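Local coordinates for CymD (Pseudomonas putida, PDB 6Z34), which forms a FadL-family outer-membrane channel for monoaromatic hydrocarbons, whose uptake probably proceeds by lateral diffusion, at residues 129-134 / 207-212; 173-178 / 191-196; 186-191 / 316-321. All blocks are in the same frame, centred on the assembly; numbering follows the deposited sequence.

Contact 1: 129-134 / 207-212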
ATOM      1  N   GLU A 129      11.919  20.377   3.082  1.00103.61           N
ATOM      2  CA  GLU A 129      12.269  19.146   2.392  1.00107.72           C
ATOM      3  C   GLU A 129      11.258  18.827   1.293  1.00100.47           C
ATOM      4  O   GLU A 129      10.110  19.285   1.311  1.00101.80           O
ATOM      5  CB  GLU A 129      12.320  17.978   3.377  1.00117.78           C
ATOM      6  CG  GLU A 129      13.689  17.653   3.925  1.00127.55           C
ATOM      7  CD  GLU A 129      13.826  16.182   4.262  1.00137.27           C
ATOM      8  OE1 GLU A 129      12.789  15.528   4.522  1.00142.07           O
ATOM      9  OE2 GLU A 129      14.971  15.683   4.271  1.00139.33           O
ATOM     10  N   ASN A 130      11.689  18.009   0.338  1.00 92.42           N
ATOM     11  CA  ASN A 130      10.772  17.415  -0.626  1.00 84.14           C
ATOM     12  C   ASN A 130      10.294  16.078  -0.081  1.00 83.41           C
ATOM     13  O   ASN A 130      11.105  15.179   0.170  1.00 94.98           O
ATOM     14  CB  ASN A 130      11.433  17.236  -1.986  1.00 75.44           C
ATOM     15  CG  ASN A 130      11.512  18.532  -2.751  1.00 84.18           C
ATOM     16  OD1 ASN A 130      10.735  18.778  -3.671  1.00 84.99           O
ATOM     17  ND2 ASN A 130      12.436  19.389  -2.348  1.00 86.27           N
ATOM     18  N   TYR A 131       8.986  15.945   0.104  1.00 69.09           N
ATOM     19  CA  TYR A 131       8.459  14.729   0.691  1.00 66.34           C
ATOM     20  C   TYR A 131       7.023  14.527   0.257  1.00 59.18           C
ATOM     21  O   TYR A 131       6.333  15.453  -0.174  1.00 65.16           O
ATOM     22  CB  TYR A 131       8.530  14.756   2.217  1.00 73.72           C
ATOM     23  CG  TYR A 131       7.531  15.710   2.825  1.00 80.43           C
ATOM     24  CD1 TYR A 131       7.774  17.084   2.853  1.00 80.85           C
ATOM     25  CD2 TYR A 131       6.337  15.247   3.357  1.00 72.56           C
ATOM     26  CE1 TYR A 131       6.859  17.957   3.406  1.00 71.48           C
ATOM     27  CE2 TYR A 131       5.420  16.113   3.907  1.00 69.36           C
ATOM     28  CZ  TYR A 131       5.682  17.462   3.929  1.00 76.11           C
ATOM     29  OH  TYR A 131       4.756  18.314   4.481  1.00 83.72           O
ATOM     30  N   SER A 132       6.580  13.288   0.389  1.00 59.48           N
ATOM     31  CA  SER A 132       5.189  12.955   0.145  1.00 64.72           C
ATOM     32  C   SER A 132       4.815  11.850   1.113  1.00 70.83           C
ATOM     33  O   SER A 132       5.453  10.795   1.116  1.00 82.62           O
ATOM     34  CB  SER A 132       4.979  12.513  -1.293  1.00 76.08           C
ATOM     35  OG  SER A 132       3.603  12.371  -1.565  1.00 82.71           O
ATOM     36  N   ARG A 133       3.818  12.104   1.950  1.00 70.38           N
ATOM     37  CA  ARG A 133       3.228  11.077   2.794  1.00 66.64           C
ATOM     38  C   ARG A 133       1.915  10.638   2.172  1.00 64.80           C
ATOM     39  O   ARG A 133       1.050  11.472   1.882  1.00 59.99           O
ATOM     40  CB  ARG A 133       2.995  11.585   4.220  1.00 64.37           C
ATOM     41  CG  ARG A 133       2.373  10.538   5.163  1.00 65.69           C
ATOM     42  CD  ARG A 133       1.765  11.190   6.409  1.00 68.79           C
ATOM     43  NE  ARG A 133       1.163  10.212   7.321  1.00 76.57           N
ATOM     44  CZ  ARG A 133       0.348  10.522   8.332  1.00 78.46           C
ATOM     45  NH1 ARG A 133       0.017  11.788   8.567  1.00 78.31           N
ATOM     46  NH2 ARG A 133      -0.149   9.564   9.104  1.00 78.23           N
ATOM     47  N   LEU A 134       1.767   9.329   1.986  1.00 58.03           N
ATOM     48  CA  LEU A 134       0.608   8.741   1.337  1.00 50.18           C
ATOM     49  C   LEU A 134      -0.128   7.885   2.358  1.00 54.76           C
ATOM     50  O   LEU A 134       0.449   6.962   2.945  1.00 57.85           O
ATOM     51  CB  LEU A 134       1.036   7.905   0.129  1.00 47.45           C
ATOM     52  CG  LEU A 134       0.025   6.968  -0.526  1.00 50.57           C
ATOM     53  CD1 LEU A 134      -1.119   7.777  -1.111  1.00 48.31           C
ATOM     54  CD2 LEU A 134       0.710   6.130  -1.597  1.00 47.91           C
ATOM     55  N   ASN A 207      -1.572  18.407   6.648  1.00 70.73           N
ATOM     56  CA  ASN A 207      -2.461  18.459   7.814  1.00 78.90           C
ATOM     57  C   ASN A 207      -1.728  18.867   9.085  1.00 89.81           C
ATOM     58  O   ASN A 207      -2.304  19.546   9.947  1.00 93.75           O
ATOM     59  CB  ASN A 207      -3.113  17.082   8.057  1.00 91.10           C
ATOM     60  CG  ASN A 207      -4.275  16.785   7.116  1.00104.10           C
ATOM     61  OD1 ASN A 207      -4.158  15.957   6.208  1.00108.54           O
ATOM     62  ND2 ASN A 207      -5.411  17.444   7.343  1.00109.77           N
ATOM     63  N   HIS A 208      -0.475  18.442   9.237  1.00 96.80           N
ATOM     64  CA  HIS A 208       0.244  18.624  10.489  1.00107.39           C
ATOM     65  C   HIS A 208       0.950  19.967  10.604  1.00113.94           C
ATOM     66  O   HIS A 208       1.332  20.350  11.715  1.00128.53           O
ATOM     67  CB  HIS A 208       1.265  17.499  10.671  1.00109.96           C
ATOM     68  CG  HIS A 208       0.666  16.231  11.188  1.00113.75           C
ATOM     69  ND1 HIS A 208      -0.076  16.179  12.349  1.00116.04           N
ATOM     70  CD2 HIS A 208       0.678  14.971  10.691  1.00113.34           C
ATOM     71  CE1 HIS A 208      -0.487  14.941  12.551  1.00114.44           C
ATOM     72  NE2 HIS A 208      -0.042  14.188  11.559  1.00114.42           N
ATOM     73  N   ARG A 209       1.135  20.690   9.498  1.00107.28           N
ATOM     74  CA  ARG A 209       1.799  21.987   9.541  1.00103.31           C
ATOM     75  C   ARG A 209       0.833  23.156   9.385  1.00 93.56           C
ATOM     76  O   ARG A 209       1.175  24.277   9.767  1.00 91.39           O
ATOM     77  CB  ARG A 209       2.896  22.062   8.463  1.00103.19           C
ATOM     78  CG  ARG A 209       3.997  20.999   8.620  1.00103.31           C
ATOM     79  CD  ARG A 209       5.168  21.196   7.665  1.00111.21           C
ATOM     80  NE  ARG A 209       5.860  22.470   7.860  1.00124.34           N
ATOM     81  CZ  ARG A 209       6.954  22.633   8.605  1.00132.55           C
ATOM     82  NH1 ARG A 209       7.513  23.833   8.715  1.00136.17           N
ATOM     83  NH2 ARG A 209       7.488  21.601   9.242  1.00135.29           N
ATOM     84  N   ALA A 210      -0.363  22.912   8.857  1.00 89.89           N
ATOM     85  CA  ALA A 210      -1.389  23.932   8.708  1.00 81.49           C
ATOM     86  C   ALA A 210      -2.727  23.216   8.618  1.00 78.70           C
ATOM     87  O   ALA A 210      -2.843  22.208   7.916  1.00 74.35           O
ATOM     88  CB  ALA A 210      -1.144  24.799   7.465  1.00 73.04           C
ATOM     89  N   SER A 211      -3.725  23.717   9.346  1.00 85.57           N
ATOM     90  CA  SER A 211      -4.988  22.990   9.450  1.00 89.14           C
ATOM     91  C   SER A 211      -5.681  22.920   8.095  1.00 81.01           C
ATOM     92  O   SER A 211      -5.709  23.894   7.338  1.00 83.85           O
ATOM     93  CB  SER A 211      -5.909  23.641  10.484  1.00 97.72           C
ATOM     94  OG  SER A 211      -6.979  22.770  10.826  1.00 96.22           O
ATOM     95  N   GLY A 212      -6.225  21.748   7.783  1.00 82.49           N
ATOM     96  CA  GLY A 212      -6.829  21.514   6.491  1.00 84.07           C
ATOM     97  C   GLY A 212      -5.858  21.365   5.340  1.00 84.81           C
ATOM     98  O   GLY A 212      -6.305  21.205   4.196  1.00 89.18           O
TER

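Contact 2: 173-178 / 191-196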
ATOM      1  N   THR A 173      15.893  27.948 -11.227  1.00 88.81           N
ATOM      2  CA  THR A 173      16.279  27.231 -12.437  1.00 86.67           C
ATOM      3  C   THR A 173      15.236  26.186 -12.815  1.00 82.05           C
ATOM      4  O   THR A 173      14.840  26.097 -13.983  1.00 70.01           O
ATOM      5  CB  THR A 173      17.659  26.601 -12.250  1.00 83.90           C
ATOM      6  OG1 THR A 173      18.650  27.640 -12.261  1.00 88.75           O
ATOM      7  CG2 THR A 173      17.955  25.608 -13.365  1.00 80.27           C
ATOM      8  N   GLN A 174      14.749  25.416 -11.831  1.00 82.44           N
ATOM      9  CA  GLN A 174      13.785  24.355 -12.121  1.00 84.73           C
ATOM     10  C   GLN A 174      12.495  24.921 -12.701  1.00 88.36           C
ATOM     11  O   GLN A 174      11.953  24.383 -13.672  1.00 82.35           O
ATOM     12  CB  GLN A 174      13.496  23.551 -10.858  1.00 77.62           C
ATOM     13  CG  GLN A 174      14.574  22.546 -10.488  1.00 91.17           C
ATOM     14  CD  GLN A 174      14.735  22.388  -8.977  1.00101.22           C
ATOM     15  OE1 GLN A 174      13.756  22.292  -8.240  1.00 94.08           O
ATOM     16  NE2 GLN A 174      15.980  22.377  -8.515  1.00112.39           N
ATOM     17  N   ILE A 175      12.003  26.024 -12.130  1.00 94.18           N
ATOM     18  CA  ILE A 175      10.858  26.723 -12.711  1.00 96.84           C
ATOM     19  C   ILE A 175      11.131  27.077 -14.174  1.00103.13           C
ATOM     20  O   ILE A 175      10.296  26.834 -15.054  1.00114.10           O
ATOM     21  CB  ILE A 175      10.513  27.969 -11.873  1.00 86.86           C
ATOM     22  CG1 ILE A 175       9.954  27.542 -10.503  1.00 85.45           C
ATOM     23  CG2 ILE A 175       9.532  28.861 -12.626  1.00 81.66           C
ATOM     24  CD1 ILE A 175      10.021  28.608  -9.389  1.00 72.81           C
ATOM     25  N   GLY A 176      12.316  27.628 -14.456  1.00 88.27           N
ATOM     26  CA  GLY A 176      12.706  27.965 -15.815  1.00 88.46           C
ATOM     27  C   GLY A 176      12.739  26.801 -16.790  1.00 99.33           C
ATOM     28  O   GLY A 176      12.112  26.861 -17.852  1.00 96.81           O
ATOM     29  N   THR A 177      13.481  25.739 -16.449  1.00106.70           N
ATOM     30  CA  THR A 177      13.503  24.533 -17.277  1.00111.00           C
ATOM     31  C   THR A 177      12.094  24.023 -17.538  1.00106.78           C
ATOM     32  O   THR A 177      11.804  23.496 -18.616  1.00115.53           O
ATOM     33  CB  THR A 177      14.348  23.449 -16.597  1.00112.49           C
ATOM     34  OG1 THR A 177      15.738  23.703 -16.836  1.00116.85           O
ATOM     35  CG2 THR A 177      13.996  22.060 -17.119  1.00110.97           C
ATOM     36  N   LEU A 178      11.204  24.216 -16.580  1.00100.52           N
ATOM     37  CA  LEU A 178       9.833  23.749 -16.648  1.00 99.33           C
ATOM     38  C   LEU A 178       8.888  24.783 -17.263  1.00108.99           C
ATOM     39  O   LEU A 178       7.821  24.404 -17.762  1.00102.64           O
ATOM     40  CB  LEU A 178       9.426  23.361 -15.224  1.00 90.12           C
ATOM     41  CG  LEU A 178       8.362  22.485 -14.575  1.00 84.02           C
ATOM     42  CD1 LEU A 178       8.526  20.978 -14.778  1.00 78.57           C
ATOM     43  CD2 LEU A 178       8.509  22.829 -13.090  1.00 80.29           C
ATOM     44  N   ALA A 191       3.824  37.160 -11.679  1.00116.15           N
ATOM     45  CA  ALA A 191       3.897  37.852 -10.396  1.00108.39           C
ATOM     46  C   ALA A 191       4.954  37.234  -9.491  1.00 97.55           C
ATOM     47  O   ALA A 191       5.571  37.939  -8.683  1.00 84.26           O
ATOM     48  CB  ALA A 191       2.529  37.837  -9.713  1.00100.39           C
ATOM     49  N   LEU A 192       5.193  35.927  -9.628  1.00 90.75           N
ATOM     50  CA  LEU A 192       6.197  35.266  -8.805  1.00 85.59           C
ATOM     51  C   LEU A 192       7.611  35.520  -9.316  1.00 98.07           C
ATOM     52  O   LEU A 192       8.515  35.826  -8.528  1.00101.97           O
ATOM     53  CB  LEU A 192       5.898  33.772  -8.734  1.00 85.54           C
ATOM     54  CG  LEU A 192       6.824  32.975  -7.832  1.00 86.50           C
ATOM     55  CD1 LEU A 192       6.038  32.312  -6.705  1.00 74.56           C
ATOM     56  CD2 LEU A 192       7.515  31.946  -8.687  1.00 95.25           C
ATOM     57  N   LEU A 193       7.824  35.423 -10.629  1.00101.18           N
ATOM     58  CA  LEU A 193       9.137  35.745 -11.178  1.00100.17           C
ATOM     59  C   LEU A 193       9.539  37.191 -10.911  1.00 97.56           C
ATOM     60  O   LEU A 193      10.726  37.526 -11.033  1.00 89.50           O
ATOM     61  CB  LEU A 193       9.167  35.474 -12.682  1.00100.52           C
ATOM     62  CG  LEU A 193       8.745  34.089 -13.169  1.00 99.87           C
ATOM     63  CD1 LEU A 193       9.000  33.988 -14.658  1.00104.61           C
ATOM     64  CD2 LEU A 193       9.474  32.986 -12.418  1.00 92.16           C
ATOM     65  N   SER A 194       8.584  38.053 -10.555  1.00 95.57           N
ATOM     66  CA  SER A 194       8.867  39.448 -10.246  1.00 93.10           C
ATOM     67  C   SER A 194       9.009  39.695  -8.745  1.00 92.42           C
ATOM     68  O   SER A 194       9.076  40.855  -8.317  1.00 87.25           O
ATOM     69  CB  SER A 194       7.787  40.355 -10.851  1.00 90.41           C
ATOM     70  OG  SER A 194       6.510  40.118 -10.287  1.00 92.71           O
ATOM     71  N   VAL A 195       9.047  38.638  -7.941  1.00 93.87           N
ATOM     72  CA  VAL A 195       9.496  38.768  -6.549  1.00 82.01           C
ATOM     73  C   VAL A 195      11.000  39.036  -6.537  1.00 83.71           C
ATOM     74  O   VAL A 195      11.770  38.236  -7.102  1.00 84.18           O
ATOM     75  CB  VAL A 195       9.162  37.496  -5.765  1.00 73.68           C
ATOM     76  CG1 VAL A 195       9.703  37.601  -4.352  1.00 78.69           C
ATOM     77  CG2 VAL A 195       7.658  37.236  -5.754  1.00 72.53           C
ATOM     78  N   PRO A 196      11.470  40.124  -5.921  1.00 81.59           N
ATOM     79  CA  PRO A 196      12.906  40.434  -5.972  1.00 83.06           C
ATOM     80  C   PRO A 196      13.744  39.330  -5.346  1.00 80.92           C
ATOM     81  O   PRO A 196      13.402  38.784  -4.293  1.00 67.54           O
ATOM     82  CB  PRO A 196      13.022  41.740  -5.173  1.00 86.46           C
ATOM     83  CG  PRO A 196      11.640  42.274  -5.086  1.00 86.74           C
ATOM     84  CD  PRO A 196      10.733  41.090  -5.098  1.00 80.13           C
TER

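Contact 3: 186-191 / 316-321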
ATOM      1  N   GLY A 186      -0.148  29.356 -15.577  1.00 85.18           N
ATOM      2  CA  GLY A 186      -0.965  29.990 -14.565  1.00 82.27           C
ATOM      3  C   GLY A 186      -0.519  31.419 -14.334  1.00 91.84           C
ATOM      4  O   GLY A 186       0.676  31.737 -14.388  1.00 78.21           O
ATOM      5  N   SER A 187      -1.497  32.288 -14.056  1.00108.51           N
ATOM      6  CA  SER A 187      -1.267  33.718 -13.875  1.00109.89           C
ATOM      7  C   SER A 187      -0.372  34.035 -12.688  1.00111.00           C
ATOM      8  O   SER A 187       0.079  35.178 -12.567  1.00120.05           O
ATOM      9  CB  SER A 187      -2.605  34.437 -13.712  1.00114.13           C
ATOM     10  OG  SER A 187      -3.470  33.720 -12.843  1.00119.33           O
ATOM     11  N   LEU A 188      -0.118  33.065 -11.808  1.00108.00           N
ATOM     12  CA  LEU A 188       0.783  33.270 -10.681  1.00 98.44           C
ATOM     13  C   LEU A 188       2.250  33.282 -11.097  1.00 95.36           C
ATOM     14  O   LEU A 188       3.094  33.747 -10.324  1.00 88.37           O
ATOM     15  CB  LEU A 188       0.537  32.186  -9.624  1.00 81.56           C
ATOM     16  CG  LEU A 188       0.566  32.631  -8.160  1.00 78.58           C
ATOM     17  CD1 LEU A 188      -0.308  33.863  -7.940  1.00 77.10           C
ATOM     18  CD2 LEU A 188       0.143  31.490  -7.218  1.00 72.65           C
ATOM     19  N   MET A 189       2.565  32.792 -12.302  1.00103.83           N
ATOM     20  CA  MET A 189       3.956  32.744 -12.763  1.00113.63           C
ATOM     21  C   MET A 189       4.596  34.123 -12.883  1.00111.02           C
ATOM     22  O   MET A 189       5.658  34.346 -12.270  1.00111.72           O
ATOM     23  CB  MET A 189       4.017  31.970 -14.083  1.00115.19           C
ATOM     24  CG  MET A 189       4.417  30.530 -13.936  1.00112.74           C
ATOM     25  SD  MET A 189       6.194  30.383 -13.743  1.00120.02           S
ATOM     26  CE  MET A 189       6.735  31.347 -15.139  1.00116.53           C
ATOM     27  N   PRO A 190       4.040  35.084 -13.636  1.00110.81           N
ATOM     28  CA  PRO A 190       4.760  36.364 -13.798  1.00115.72           C
ATOM     29  C   PRO A 190       4.870  37.164 -12.512  1.00115.22           C
ATOM     30  O   PRO A 190       5.909  37.790 -12.267  1.00111.97           O
ATOM     31  CB  PRO A 190       3.932  37.099 -14.863  1.00116.16           C
ATOM     32  CG  PRO A 190       2.562  36.526 -14.727  1.00116.91           C
ATOM     33  CD  PRO A 190       2.766  35.081 -14.382  1.00111.71           C
ATOM     34  N   ALA A 191       3.824  37.160 -11.679  1.00116.15           N
ATOM     35  CA  ALA A 191       3.897  37.852 -10.396  1.00108.39           C
ATOM     36  C   ALA A 191       4.954  37.234  -9.491  1.00 97.55           C
ATOM     37  O   ALA A 191       5.571  37.939  -8.683  1.00 84.26           O
ATOM     38  CB  ALA A 191       2.529  37.837  -9.713  1.00100.39           C
ATOM     39  N   PHE A 316      -2.687  24.649  -8.262  1.00 66.15           N
ATOM     40  CA  PHE A 316      -2.894  25.448  -7.063  1.00 61.74           C
ATOM     41  C   PHE A 316      -3.598  26.730  -7.479  1.00 71.36           C
ATOM     42  O   PHE A 316      -3.222  27.351  -8.476  1.00 83.29           O
ATOM     43  CB  PHE A 316      -1.556  25.745  -6.370  1.00 61.15           C
ATOM     44  CG  PHE A 316      -1.597  26.901  -5.399  1.00 64.10           C
ATOM     45  CD1 PHE A 316      -1.825  26.682  -4.043  1.00 65.37           C
ATOM     46  CD2 PHE A 316      -1.376  28.210  -5.840  1.00 60.03           C
ATOM     47  CE1 PHE A 316      -1.851  27.744  -3.143  1.00 62.25           C
ATOM     48  CE2 PHE A 316      -1.401  29.281  -4.954  1.00 62.42           C
ATOM     49  CZ  PHE A 316      -1.639  29.055  -3.607  1.00 73.46           C
ATOM     50  N   LYS A 317      -4.630  27.114  -6.734  1.00 68.62           N
ATOM     51  CA  LYS A 317      -5.397  28.314  -7.037  1.00 74.67           C
ATOM     52  C   LYS A 317      -5.452  29.160  -5.776  1.00 80.54           C
ATOM     53  O   LYS A 317      -5.933  28.699  -4.735  1.00 81.11           O
ATOM     54  CB  LYS A 317      -6.805  27.979  -7.558  1.00 76.63           C
ATOM     55  CG  LYS A 317      -7.895  28.935  -7.078  1.00 93.05           C
ATOM     56  CD  LYS A 317      -9.193  28.781  -7.864  1.00102.67           C
ATOM     57  CE  LYS A 317     -10.326  29.473  -7.143  1.00103.88           C
ATOM     58  NZ  LYS A 317     -10.585  28.720  -5.879  1.00109.01           N
ATOM     59  N   GLN A 318      -4.931  30.384  -5.868  1.00 80.85           N
ATOM     60  CA  GLN A 318      -4.773  31.243  -4.701  1.00 81.49           C
ATOM     61  C   GLN A 318      -6.131  31.780  -4.261  1.00 87.11           C
ATOM     62  O   GLN A 318      -6.867  32.367  -5.059  1.00 87.92           O
ATOM     63  CB  GLN A 318      -3.809  32.378  -5.035  1.00 78.30           C
ATOM     64  CG  GLN A 318      -3.561  33.380  -3.936  1.00 82.89           C
ATOM     65  CD  GLN A 318      -2.798  34.603  -4.461  1.00 89.09           C
ATOM     66  OE1 GLN A 318      -3.119  35.132  -5.521  1.00 89.56           O
ATOM     67  NE2 GLN A 318      -1.792  35.044  -3.718  1.00 81.25           N
ATOM     68  N   LYS A 319      -6.468  31.577  -2.981  1.00100.93           N
ATOM     69  CA  LYS A 319      -7.857  31.734  -2.551  1.00108.95           C
ATOM     70  C   LYS A 319      -8.300  33.196  -2.527  1.00113.49           C
ATOM     71  O   LYS A 319      -9.503  33.476  -2.612  1.00118.10           O
ATOM     72  CB  LYS A 319      -8.067  31.091  -1.177  1.00111.25           C
ATOM     73  CG  LYS A 319      -9.543  30.862  -0.833  1.00117.85           C
ATOM     74  CD  LYS A 319     -10.162  29.752  -1.695  1.00113.94           C
ATOM     75  CE  LYS A 319     -11.660  29.596  -1.434  1.00109.15           C
ATOM     76  NZ  LYS A 319     -12.239  28.353  -2.032  1.00108.00           N
ATOM     77  N   ALA A 320      -7.364  34.141  -2.421  1.00109.60           N
ATOM     78  CA  ALA A 320      -7.749  35.546  -2.503  1.00119.83           C
ATOM     79  C   ALA A 320      -8.133  35.918  -3.928  1.00126.61           C
ATOM     80  O   ALA A 320      -9.249  36.385  -4.190  1.00130.17           O
ATOM     81  CB  ALA A 320      -6.610  36.437  -2.002  1.00118.67           C
ATOM     82  N   THR A 321      -7.218  35.686  -4.867  1.00123.88           N
ATOM     83  CA  THR A 321      -7.340  36.216  -6.219  1.00119.71           C
ATOM     84  C   THR A 321      -8.108  35.280  -7.145  1.00113.95           C
ATOM     85  O   THR A 321      -8.907  35.732  -7.973  1.00107.84           O
ATOM     86  CB  THR A 321      -5.939  36.464  -6.782  1.00120.60           C
ATOM     87  OG1 THR A 321      -5.188  35.244  -6.712  1.00126.39           O
ATOM     88  CG2 THR A 321      -5.211  37.522  -5.973  1.00115.92           C
TER

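Contact 1: 129-134 / 207-212
Arg-133 meets His-208, and Tyr-131 meets Arg-209, in a surface contact that buries only 88 Å² in total. The arginine side chain touches Asn-165 of strand 151-171; its CB is still 7.7 Å from CD2 of His-208. From there CG stands anti to the backbone N (chi1 -180°), and the extended CG-CD part is the linker that carries the guanidinium away from strand 131-146 and towards the 207-212 segment. NE is held by a hydrogen bond outside the two segments. NH2 is taken by a salt bridge to OD2 of Asp-104, so strand 94-107 helps to fix the polar tip. NH1 faces the histidine, 3.8 Å from NE2 of His-208 and 3.9 Å from CD2 of the same ring. The guanidinium and imidazole planes are only 17° apart, but NH1 sits at the ring's edge, near its plane, so the two groups do not overlap as a stack, and no hydrogen bond forms. Both residues also touch a crystal neighbour, so their exact pose may partly reflect lattice packing. Two positions earlier, OH of Tyr-131 stands 4.3 Å from CD of Arg-209, a loose touch; the stronger partner of this hydroxyl is OD2 of Asp-206, through a hydrogen bond. Strand 151-171 pairs with both strand 131-146 and strand 198-229, so these side chains reach over an intervening strand towards an irregular segment interrupting the second, an arrangement consistent with the antiparallel beta-barrel wall of the FadL family.

Contact 2: 173-178 / 191-196
Ile-175, Leu-192 and Leu-193 make the whole contact, and since none of them carries a flat group there is no ring face or edge to assign: methyl meets methyl throughout. Ile-175 uses both branches. Its CG1 branch lies beside the backbone N (chi1 -69°), and CD1 at its end comes to 4.2 Å from CD2 of Leu-192. The other branch, CG2, is anti to that N and reaches CD2 of Leu-193 at 4.1 Å. The side chains of Ile-175 and Leu-193 run antiparallel past each other and touch through this one methyl pair. The helices meet at some distance: the closest CA atoms, those of Ile-175 and Leu-193, are 9.3 Å apart, and the side chains span the gap. Leu-192 also rests on Ala-257, so it links helix 172-180 to strand 234-259 by packing. Ile-175 is buried, whereas Leu-193 is exposed, so the packing grades from the interior out to the surface. With 84 Å² buried, no hydrogen bond across it and methyl groups as the only touching atoms, the contact rests on dispersion and the hydrophobic effect and has little directional preference.

Contact 3: 186-191 / 316-321
Leu-188 meets Phe-316 with one methyl and Gln-318 with the other, and the two partners approach it at different angles. Towards Phe-316 the leucine runs obliquely: CD2 of Leu-188 lies 3.5 Å from CE2 of Phe-316, close for two carbons, and 3.9 Å from CD2 of that ring. Because the methyl sits near the ring plane, at the edge, this is apolar packing and not a CH-pi contact over the face. The CB of Phe-316 does not point straight at the leucine; with CG anti to the backbone N (chi1 161°), the ring is brought round so that its CE2 edge meets Leu-188. Gln-318 instead crosses Leu-188 at about a right angle, an extended chain that sets OE1 3.9 Å from CD1 of Leu-188. The backbones are nearest at Leu-188 and Gln-318, with CA atoms 8.4 Å apart. Ile-325 of strand 324-328 touches both Leu-188 and Phe-316, and Leu-188 bonds through its backbone to Thr-324, so Leu-188 is held against the hairpin formed by strands 313-318 and 324-328. Across the 113 Å² interface no hydrogen bond forms: cohesion comes from burial of leucine and phenylalanine, with the glutamine amide adding only van der Waals contact between these two segments.

In the fold
Along the chain the segments come in the order 129-134, 173-178, 186-191, 191-196, 207-212 and 316-321. Contact 2 is thus nested within the loop closed by contact 1, while contact 3 crosses both. The centres of contacts 2 and 3 are about 13 Å apart; they share Ala-191 and helix 188-193, and CG2 of Ile-175 touches SD of Met-189 at 3.8 Å. Contact 1 lies about 23 Å from contact 2 and about 21 Å from contact 3, centre to centre, touching neither. Its centre is about 18 Å from that of the chain, against about 36 Å and 34 Å for contacts 2 and 3. Helix 188-193 thus probably joins these two into one packed unit at an outlying end of the fold, while contact 1 lies on the strand wall nearer the middle.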